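Local structure of sortase family protein (Streptococcus agalactiae, 4D7W) at residues E29-F34 against D103-I108; Q46-Y51 against H92-S97. The protein is a class C sortase, a transpeptidase that probably takes part in assembling the type 2b pilus on the surface of this Gram-positive bacterium. All coordinates share one frame; numbering follows the deposited sequence.

Contact 1: residues E29-F34 against D103-I108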
loop_
_atom_site.group_PDB
_atom_site.type_symbol
_atom_site.label_atom_id
_atom_site.label_comp_id
_atom_site.label_asym_id
_atom_site.label_seq_id
_atom_site.Cartn_x
_atom_site.Cartn_y
_atom_site.Cartn_z
ATOM N N GLU A 29 5.769 -15.661 0.412
ATOM C CA GLU A 29 5.452 -16.616 1.452
ATOM C C GLU A 29 4.581 -15.938 2.509
ATOM O O GLU A 29 3.575 -16.485 2.947
ATOM C CB GLU A 29 6.727 -17.167 2.076
ATOM C CG GLU A 29 6.511 -18.418 2.854
ATOM C CD GLU A 29 6.118 -19.581 1.964
ATOM O OE1 GLU A 29 6.275 -19.477 0.723
ATOM O OE2 GLU A 29 5.656 -20.601 2.508
ATOM N N TYR A 30 4.981 -14.738 2.909
ATOM C CA TYR A 30 4.217 -13.960 3.875
ATOM C C TYR A 30 2.765 -13.780 3.433
ATOM O O TYR A 30 1.841 -14.069 4.185
ATOM C CB TYR A 30 4.877 -12.609 4.077
ATOM C CG TYR A 30 4.212 -11.726 5.115
ATOM C CD1 TYR A 30 4.601 -11.777 6.457
ATOM C CD2 TYR A 30 3.226 -10.815 4.750
ATOM C CE1 TYR A 30 4.020 -10.952 7.405
ATOM C CE2 TYR A 30 2.633 -9.983 5.689
ATOM C CZ TYR A 30 3.035 -10.056 7.018
ATOM O OH TYR A 30 2.443 -9.234 7.947
ATOM N N ASN A 31 2.567 -13.319 2.203
ATOM C CA ASN A 31 1.216 -13.044 1.714
ATOM C C ASN A 31 0.355 -14.299 1.520
ATOM O O ASN A 31 -0.853 -14.210 1.281
ATOM C CB ASN A 31 1.295 -12.272 0.399
ATOM C CG ASN A 31 1.208 -10.775 0.597
ATOM O OD1 ASN A 31 1.286 -10.283 1.720
ATOM N ND2 ASN A 31 1.067 -10.039 -0.500
ATOM N N LYS A 32 0.973 -15.470 1.603
ATOM C CA LYS A 32 0.218 -16.722 1.486
ATOM C C LYS A 32 -0.693 -16.951 2.680
ATOM O O LYS A 32 -1.696 -17.644 2.569
ATOM C CB LYS A 32 1.164 -17.925 1.347
ATOM C CG LYS A 32 1.618 -18.183 -0.062
ATOM C CD LYS A 32 2.436 -19.461 -0.133
ATOM C CE LYS A 32 2.920 -19.718 -1.543
ATOM N NZ LYS A 32 3.858 -18.654 -1.985
ATOM N N GLN A 33 -0.345 -16.377 3.826
ATOM C CA GLN A 33 -1.093 -16.665 5.046
ATOM C C GLN A 33 -2.519 -16.124 5.032
ATOM O O GLN A 33 -3.392 -16.661 5.707
ATOM C CB GLN A 33 -0.364 -16.099 6.263
ATOM C CG GLN A 33 -0.533 -14.607 6.449
ATOM C CD GLN A 33 0.353 -14.080 7.558
ATOM O OE1 GLN A 33 0.014 -14.196 8.738
ATOM N NE2 GLN A 33 1.511 -13.519 7.191
ATOM N N PHE A 34 -2.758 -15.061 4.275
ATOM C CA PHE A 34 -4.036 -14.343 4.394
ATOM C C PHE A 34 -5.244 -15.159 3.928
ATOM O O PHE A 34 -6.357 -14.958 4.423
ATOM C CB PHE A 34 -3.946 -13.018 3.652
ATOM C CG PHE A 34 -3.011 -12.059 4.315
ATOM C CD1 PHE A 34 -3.447 -11.275 5.372
ATOM C CD2 PHE A 34 -1.675 -12.003 3.943
ATOM C CE1 PHE A 34 -2.569 -10.411 6.019
ATOM C CE2 PHE A 34 -0.792 -11.152 4.595
ATOM C CZ PHE A 34 -1.241 -10.360 5.632
ATOM N N ASP A 103 -2.454 -14.223 -5.144
ATOM C CA ASP A 103 -3.799 -14.755 -4.999
ATOM C C ASP A 103 -4.313 -14.601 -3.560
ATOM O O ASP A 103 -3.560 -14.808 -2.598
ATOM C CB ASP A 103 -3.815 -16.226 -5.412
ATOM C CG ASP A 103 -5.145 -16.895 -5.138
ATOM O OD1 ASP A 103 -6.067 -16.738 -5.969
ATOM O OD2 ASP A 103 -5.266 -17.581 -4.095
ATOM N N SER A 104 -5.591 -14.248 -3.419
ATOM C CA SER A 104 -6.228 -14.145 -2.110
ATOM C C SER A 104 -5.502 -13.136 -1.208
ATOM O O SER A 104 -5.129 -13.469 -0.078
ATOM C CB SER A 104 -6.255 -15.522 -1.434
ATOM O OG SER A 104 -7.033 -16.446 -2.173
ATOM N N THR A 105 -5.280 -11.922 -1.711
ATOM C CA THR A 105 -4.594 -10.889 -0.930
ATOM C C THR A 105 -5.373 -9.589 -0.990
ATOM O O THR A 105 -6.158 -9.367 -1.903
ATOM C CB THR A 105 -3.149 -10.646 -1.422
ATOM O OG1 THR A 105 -3.161 -10.225 -2.793
ATOM C CG2 THR A 105 -2.301 -11.926 -1.286
ATOM N N HIS A 106 -5.183 -8.738 0.007
ATOM C CA HIS A 106 -5.791 -7.417 -0.017
ATOM C C HIS A 106 -4.869 -6.505 0.761
ATOM O O HIS A 106 -4.733 -6.627 1.972
ATOM C CB HIS A 106 -7.208 -7.424 0.577
ATOM C CG HIS A 106 -7.950 -6.130 0.373
ATOM N ND1 HIS A 106 -9.288 -5.980 0.673
ATOM C CD2 HIS A 106 -7.534 -4.929 -0.099
ATOM C CE1 HIS A 106 -9.663 -4.739 0.403
ATOM N NE2 HIS A 106 -8.616 -4.079 -0.058
ATOM N N SER A 107 -4.179 -5.647 0.023
ATOM C CA SER A 107 -3.256 -4.685 0.588
ATOM C C SER A 107 -3.980 -3.352 0.779
ATOM O O SER A 107 -4.730 -2.920 -0.101
ATOM C CB SER A 107 -2.052 -4.512 -0.342
ATOM O OG SER A 107 -1.033 -3.761 0.290
ATOM N N ILE A 108 -3.748 -2.694 1.908
ATOM C CA ILE A 108 -4.390 -1.412 2.192
ATOM C C ILE A 108 -3.348 -0.329 2.458
ATOM O O ILE A 108 -2.489 -0.493 3.329
ATOM C CB ILE A 108 -5.324 -1.510 3.391
ATOM C CG1 ILE A 108 -6.423 -2.534 3.123
ATOM C CG2 ILE A 108 -5.974 -0.137 3.694
ATOM C CD1 ILE A 108 -7.226 -2.918 4.361
HETATM O O HOH W 1 -3.263 -15.412 0.698
#

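Contact 2: residues Q46-Y51 against H92-S97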
loop_
_atom_site.group_PDB
_atom_site.type_symbol
_atom_site.label_atom_id
_atom_site.label_comp_id
_atom_site.label_asym_id
_atom_site.label_seq_id
_atom_site.Cartn_x
_atom_site.Cartn_y
_atom_site.Cartn_z
ATOM N N GLN A 46 5.316 -10.799 17.761
ATOM C CA GLN A 46 6.014 -11.730 16.881
ATOM C C GLN A 46 5.690 -11.477 15.407
ATOM O O GLN A 46 6.572 -11.441 14.544
ATOM C CB GLN A 46 5.625 -13.166 17.260
ATOM C CG GLN A 46 6.563 -14.204 16.766
ATOM C CD GLN A 46 7.950 -13.923 17.256
ATOM O OE1 GLN A 46 8.249 -14.090 18.440
ATOM N NE2 GLN A 46 8.804 -13.451 16.358
ATOM N N GLU A 47 4.401 -11.321 15.122
ATOM C CA GLU A 47 3.942 -11.062 13.768
ATOM C C GLU A 47 4.411 -9.693 13.293
ATOM O O GLU A 47 4.762 -9.518 12.132
ATOM C CB GLU A 47 2.419 -11.169 13.705
ATOM C CG GLU A 47 1.937 -12.607 13.737
ATOM C CD GLU A 47 0.455 -12.742 14.036
ATOM O OE1 GLU A 47 -0.173 -11.761 14.486
ATOM O OE2 GLU A 47 -0.085 -13.847 13.826
ATOM N N ARG A 48 4.414 -8.721 14.198
ATOM C CA ARG A 48 4.821 -7.377 13.832
ATOM C C ARG A 48 6.311 -7.345 13.465
ATOM O O ARG A 48 6.698 -6.670 12.511
ATOM C CB ARG A 48 4.522 -6.392 14.959
ATOM C CG ARG A 48 5.002 -4.970 14.673
ATOM C CD ARG A 48 4.410 -3.966 15.678
ATOM N NE ARG A 48 2.953 -4.013 15.633
ATOM C CZ ARG A 48 2.192 -4.571 16.569
ATOM N NH1 ARG A 48 2.756 -5.110 17.648
ATOM N NH2 ARG A 48 0.867 -4.573 16.435
ATOM N N LEU A 49 7.132 -8.080 14.215
ATOM C CA LEU A 49 8.553 -8.240 13.884
ATOM C C LEU A 49 8.759 -8.886 12.514
ATOM O O LEU A 49 9.627 -8.472 11.754
ATOM C CB LEU A 49 9.270 -9.084 14.950
ATOM C CG LEU A 49 9.783 -8.426 16.238
ATOM C CD1 LEU A 49 8.767 -7.433 16.807
ATOM C CD2 LEU A 49 10.127 -9.482 17.284
ATOM N N ASP A 50 7.988 -9.928 12.214
ATOM C CA ASP A 50 8.071 -10.552 10.900
ATOM C C ASP A 50 7.723 -9.531 9.816
ATOM O O ASP A 50 8.426 -9.383 8.811
ATOM C CB ASP A 50 7.129 -11.754 10.801
ATOM C CG ASP A 50 7.282 -12.510 9.471
ATOM O OD1 ASP A 50 8.355 -12.395 8.823
ATOM O OD2 ASP A 50 6.333 -13.231 9.080
ATOM N N TYR A 51 6.617 -8.832 10.032
ATOM C CA TYR A 51 6.159 -7.798 9.104
ATOM C C TYR A 51 7.248 -6.758 8.823
ATOM O O TYR A 51 7.531 -6.454 7.672
ATOM C CB TYR A 51 4.905 -7.136 9.666
ATOM C CG TYR A 51 4.477 -5.859 8.963
ATOM C CD1 TYR A 51 4.090 -5.875 7.634
ATOM C CD2 TYR A 51 4.433 -4.651 9.637
ATOM C CE1 TYR A 51 3.685 -4.718 6.981
ATOM C CE2 TYR A 51 4.027 -3.473 8.982
ATOM C CZ TYR A 51 3.656 -3.522 7.663
ATOM O OH TYR A 51 3.256 -2.378 7.004
ATOM N N HIS A 92 1.382 1.752 4.932
ATOM C CA HIS A 92 0.734 0.476 4.652
ATOM C C HIS A 92 0.090 -0.081 5.922
ATOM O O HIS A 92 0.761 -0.225 6.935
ATOM C CB HIS A 92 1.748 -0.502 4.063
ATOM C CG HIS A 92 1.250 -1.907 4.007
ATOM N ND1 HIS A 92 1.552 -2.838 4.978
ATOM C CD2 HIS A 92 0.454 -2.535 3.111
ATOM C CE1 HIS A 92 0.959 -3.980 4.682
ATOM N NE2 HIS A 92 0.292 -3.826 3.552
ATOM N N LEU A 93 -1.210 -0.384 5.883
ATOM C CA LEU A 93 -1.913 -0.910 7.065
ATOM C C LEU A 93 -1.323 -2.261 7.489
ATOM O O LEU A 93 -1.373 -3.234 6.737
ATOM C CB LEU A 93 -3.414 -1.057 6.795
ATOM C CG LEU A 93 -4.320 -1.199 8.021
ATOM C CD1 LEU A 93 -4.184 0.001 8.929
ATOM C CD2 LEU A 93 -5.784 -1.372 7.624
ATOM N N GLU A 94 -0.799 -2.320 8.711
ATOM C CA GLU A 94 0.166 -3.358 9.079
ATOM C C GLU A 94 -0.421 -4.775 9.031
ATOM O O GLU A 94 0.302 -5.747 8.779
ATOM C CB GLU A 94 0.737 -3.066 10.479
ATOM C CG GLU A 94 -0.240 -3.354 11.601
ATOM C CD GLU A 94 0.417 -3.351 12.985
ATOM O OE1 GLU A 94 1.622 -3.022 13.070
ATOM O OE2 GLU A 94 -0.276 -3.685 13.981
ATOM N N GLY A 95 -1.722 -4.896 9.260
ATOM C CA GLY A 95 -2.354 -6.206 9.225
ATOM C C GLY A 95 -2.871 -6.650 7.866
ATOM O O GLY A 95 -3.516 -7.700 7.766
ATOM N N SER A 96 -2.604 -5.867 6.819
ATOM C CA SER A 96 -3.083 -6.216 5.480
ATOM C C SER A 96 -1.980 -6.875 4.671
ATOM O O SER A 96 -0.833 -6.918 5.095
ATOM C CB SER A 96 -3.636 -4.978 4.746
ATOM O OG SER A 96 -2.648 -3.990 4.477
ATOM N N SER A 97 -2.328 -7.429 3.511
ATOM C CA SER A 97 -1.338 -8.101 2.689
ATOM C C SER A 97 -0.281 -7.104 2.184
ATOM O O SER A 97 -0.594 -5.940 1.935
ATOM C CB SER A 97 -2.010 -8.803 1.498
ATOM O OG SER A 97 -3.143 -9.559 1.907
#

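Contact 1: residues E29-F34 against D103-I108
Asn31 is the first residue along 29-34 to meet the other segment, and it does so with Thr105. The two side chains cross at about a right angle, and the methyl CG2 of Thr105 rests against the flank of the asparagine, 3.9 Å from Asn31 ND2. The same methyl also approaches the backbone, with Thr105 CG2 lying 3.7 Å from Asn31 O. Thr105 OG1 bonds to Gly102 O, while CG2, anti to the carbonyl carbon, faces Asn31; backbone bonds to Lys166 and Tyr168 separately seat the strand. The amide end of Asn31 is held from outside: Leu98 N bonds to Asn31 OD1 and Gly101 O receives Asn31 ND2, so both polar atoms of this buried group are satisfied and its rotation is fixed. A water bridges the two backbones, 2.8 Å from both Asn31 O and Ser104 O; further acceptors stand near it, so its protons may be shared among them. Gln33 turns back along its own segment. Its NE2 donates to Tyr30 O over 3.1 Å, reaching the oxygen from the opposite face to Gln33 N, and at the same time sits over the centre of the Tyr30 ring. Phe34 then returns to the contact, its CB 3.9 Å from Ser104 O. With CG set anti to the carbonyl carbon (chi1 -68°), the ring swings away from 103-108 and takes Tyr30 CE2 and Asn31 CA at its edge, while its side chain packs on Ser97. The example illustrates a small, buried, water-bridged junction between an N-terminal helix, 17-31, and strand 105-115 of the sortase beta-barrel, in keeping with the helical N-terminal additions of class C pilus sortases.

Contact 2: residues Q46-Y51 against H92-S97
Tyr51 projects from helix 45-52 onto the loop 92-97, where Glu94 and His92 receive it. The CB bond points toward the loop, and with CG anti to the backbone N (chi1 168°) the ring is carried toward His92 with one face against Glu94, the second residue of the type I turn Leu93 to Ser96. At the root of the ring, CG and CD1 lie near the backbone carbonyl of Glu94, whose O sits 3.9 Å above the plane of the Tyr51 ring, over its centre. Toward the CE2 side of the same face, Glu94 CB comes to 3.6 Å from Tyr51 CE2, and Glu94 CA makes an off-centre CH-pi contact. Farther out, Tyr51 CE1 comes to 3.5 Å from His92 ND1, the two rings meeting rim to rim. At the tip, Tyr51 OH, near the imidazole plane at its edge, forms a 2.7 Å hydrogen bond with His92 ND1; it also accepts the N-H of Gly80. The other imidazole nitrogen is occupied too: His92 NE2 donates over 2.8 Å to Ser97 O, so the rotation of the ring is fixed. One turn earlier on the helix, Arg48 grips Glu94 side-on. Its chain bends at chi3 (-58°) to present Arg48 NE to Glu94 OE1 at 3.1 Å and Arg48 NH2 to Glu94 OE2 at 2.8 Å. Both bonds arrive on the syn side of the carboxylate, whose plane is only 24° from that of the guanidinium. This two-pronged ion pair probably helps to keep Glu94 charged. Since NE2 carries a proton, a neutral His92 would take the phenol proton at ND1, though geometry alone leaves the donor open.

From the N terminus the chain passes 29-34, then 46-51, and only later returns through 92-97 and 103-108, so contact 2 is nested inside the loop that contact 1 closes. The outer loop takes in 68 residues and the inner one 40, and the contact centres are about 11 Å apart. Segment 29-34 runs from helix 17-31 into helix 34-37, and 46-51 lies in helix 45-52. The second segments are themselves joined, with probable hydrogen bonds from Leu93 N to Ile108 O and from His106 N to Ser97 OG. Both N-terminal parts are thereby tied to the same stretch of the barrel, where strand 90-92 and the loop after it lie beside the antiparallel strand 105-115.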